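Local coordinates for beta-lactamase II (PDB 6V72), which probably hydrolyses beta-lactams to substituted beta-amino acids as a zinc-dependent class B metallo-beta-lactamase, and so would contribute to antibiotic resistance, at residues 235-238 and 239-243. Sequence-based numbering, arbitrary orientation.
Sequences IERT and LDLAE. With CA (calcium ion), chain B.
Four consecutive i to i+4 backbone bonds tie 235-238 to 239-243, from L239 N to I235 O, D240 N to E236 O, L241 N to R237 O and A242 N to T238 O, with N-H...O angles of 157° to 166°. This pattern, with phi/psi values in the alpha region from 235 to 241, identifies one continuous alpha-helix: the C-terminal helix 233-243 of the metallo-beta-lactamase fold, packed along helix 205-215. I235, T238, L239 and A242 face that neighbour, touching A213, V209, R210 and Y205 respectively. T238 is buried, and its OG1 is hydrogen-bonded to A234 O, one turn back, and to K187 N.

On another face, the R237 side chain is bent at chi2 and chi3 and crosses that of L241 obliquely; R237 CD lies 4.1 Å from L241 CG. F46 of the second subunit packs on both residues. The guanidinium is linked to D240 through a water: R237 NE donates to a water 2.8 Å away, in plane at the edge of the group, and this water donates to D240 OD2. R237 NE and D240 OD2, at 5.2 Å, are too far apart for a direct salt bridge, while R237 NH2 turns to A191 O. A second water donates to D240 OD2 and, weakly, to E236 OE2. OD2 thus accepts two water bonds, which probably ease its proximity to the carboxylate of E236.

The other oxygen of D240 serves a calcium ion, which is also bound by E243, three residues on. E243 OE2 forms a salt bridge with R210, which would help to hold the carboxylate whose OE1 binds the metal. Calcium is 2.3 Å from both D240 OD1 and E243 OE1, and its water ligand donates back to D240 O at 2.7 Å.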
loop_
_atom_site.group_PDB
_atom_site.type_symbol
_atom_site.label_atom_id
_atom_site.label_comp_id
_atom_site.label_asym_id
_atom_site.label_seq_id
_atom_site.Cartn_x
_atom_site.Cartn_y
_atom_site.Cartn_z
ATOM N N ILE A 235 -5.320 -16.944 2.727
ATOM C CA ILE A 235 -4.401 -17.360 1.669
ATOM C C ILE A 235 -5.011 -17.088 0.305
ATOM O O ILE A 235 -4.341 -16.580 -0.605
ATOM C CB ILE A 235 -4.047 -18.849 1.817
ATOM C CG1 ILE A 235 -3.360 -19.125 3.154
ATOM C CG2 ILE A 235 -3.171 -19.304 0.672
ATOM C CD1 ILE A 235 -3.114 -20.628 3.373
ATOM N N GLU A 236 -6.288 -17.446 0.137
ATOM C CA GLU A 236 -6.958 -17.282 -1.153
ATOM C C GLU A 236 -6.977 -15.823 -1.584
ATOM O O GLU A 236 -6.685 -15.505 -2.747
ATOM C CB GLU A 236 -8.382 -17.828 -1.073
ATOM C CG GLU A 236 -9.190 -17.633 -2.350
ATOM C CD GLU A 236 -10.674 -17.921 -2.164
ATOM O OE1 GLU A 236 -11.022 -19.068 -1.807
ATOM O OE2 GLU A 236 -11.494 -16.993 -2.368
ATOM N N ARG A 237 -7.333 -14.921 -0.663
ATOM C CA ARG A 237 -7.380 -13.512 -1.012
ATOM C C ARG A 237 -5.988 -12.968 -1.266
ATOM O O ARG A 237 -5.790 -12.218 -2.221
ATOM C CB ARG A 237 -8.083 -12.701 0.079
ATOM C CG ARG A 237 -8.078 -11.199 -0.153
ATOM C CD ARG A 237 -8.791 -10.783 -1.440
ATOM N NE ARG A 237 -10.149 -11.306 -1.555
ATOM C CZ ARG A 237 -11.233 -10.702 -1.060
ATOM N NH1 ARG A 237 -12.443 -11.250 -1.220
ATOM N NH2 ARG A 237 -11.114 -9.551 -0.394
ATOM N N THR A 238 -5.016 -13.301 -0.405
ATOM C CA THR A 238 -3.659 -12.821 -0.634
ATOM C C THR A 238 -3.147 -13.258 -2.004
ATOM O O THR A 238 -2.548 -12.458 -2.731
ATOM C CB THR A 238 -2.717 -13.313 0.472
ATOM O OG1 THR A 238 -3.220 -12.843 1.736
ATOM C CG2 THR A 238 -1.281 -12.779 0.218
ATOM N N LEU A 239 -3.386 -14.521 -2.365
ATOM C CA LEU A 239 -2.978 -15.032 -3.669
ATOM C C LEU A 239 -3.652 -14.257 -4.797
ATOM O O LEU A 239 -3.001 -13.858 -5.774
ATOM C CB LEU A 239 -3.341 -16.520 -3.763
ATOM C CG LEU A 239 -2.931 -17.210 -5.056
ATOM C CD1 LEU A 239 -1.444 -16.944 -5.393
ATOM C CD2 LEU A 239 -3.212 -18.688 -4.930
ATOM N N ASP A 240 -4.962 -14.034 -4.679
ATOM C CA ASP A 240 -5.660 -13.281 -5.720
ATOM C C ASP A 240 -5.054 -11.889 -5.882
ATOM O O ASP A 240 -4.849 -11.410 -7.008
ATOM C CB ASP A 240 -7.143 -13.155 -5.382
ATOM C CG ASP A 240 -8.020 -14.225 -6.051
ATOM O OD1 ASP A 240 -7.647 -14.764 -7.128
ATOM O OD2 ASP A 240 -9.110 -14.499 -5.504
ATOM N N LEU A 241 -4.779 -11.207 -4.767
ATOM C CA LEU A 241 -4.182 -9.878 -4.862
ATOM C C LEU A 241 -2.797 -9.947 -5.492
ATOM O O LEU A 241 -2.434 -9.094 -6.314
ATOM C CB LEU A 241 -4.092 -9.232 -3.477
ATOM C CG LEU A 241 -5.424 -8.874 -2.835
ATOM C CD1 LEU A 241 -5.200 -8.482 -1.374
ATOM C CD2 LEU A 241 -6.093 -7.733 -3.623
ATOM N N ALA A 242 -2.004 -10.948 -5.098
ATOM C CA ALA A 242 -0.648 -11.074 -5.624
ATOM C C ALA A 242 -0.650 -11.383 -7.116
ATOM O O ALA A 242 0.270 -10.963 -7.835
ATOM C CB ALA A 242 0.108 -12.159 -4.846
ATOM N N GLU A 243 -1.672 -12.101 -7.601
ATOM C CA GLU A 243 -1.747 -12.410 -9.028
ATOM C C GLU A 243 -2.012 -11.178 -9.878
ATOM O O GLU A 243 -1.776 -11.220 -11.092
ATOM C CB GLU A 243 -2.836 -13.452 -9.287
ATOM C CG GLU A 243 -2.445 -14.841 -8.807
ATOM C CD GLU A 243 -3.620 -15.839 -8.737
ATOM O OE1 GLU A 243 -4.809 -15.417 -8.626
ATOM O OE2 GLU A 243 -3.340 -17.061 -8.781
HETATM CA CA CA B . -6.916 -14.751 -9.343
HETATM O O HOH W 1 -11.768 -15.752 -5.622
HETATM O O HOH W 2 -10.182 -13.705 -3.071
HETATM O O HOH W 3 -6.316 -12.431 -9.002
#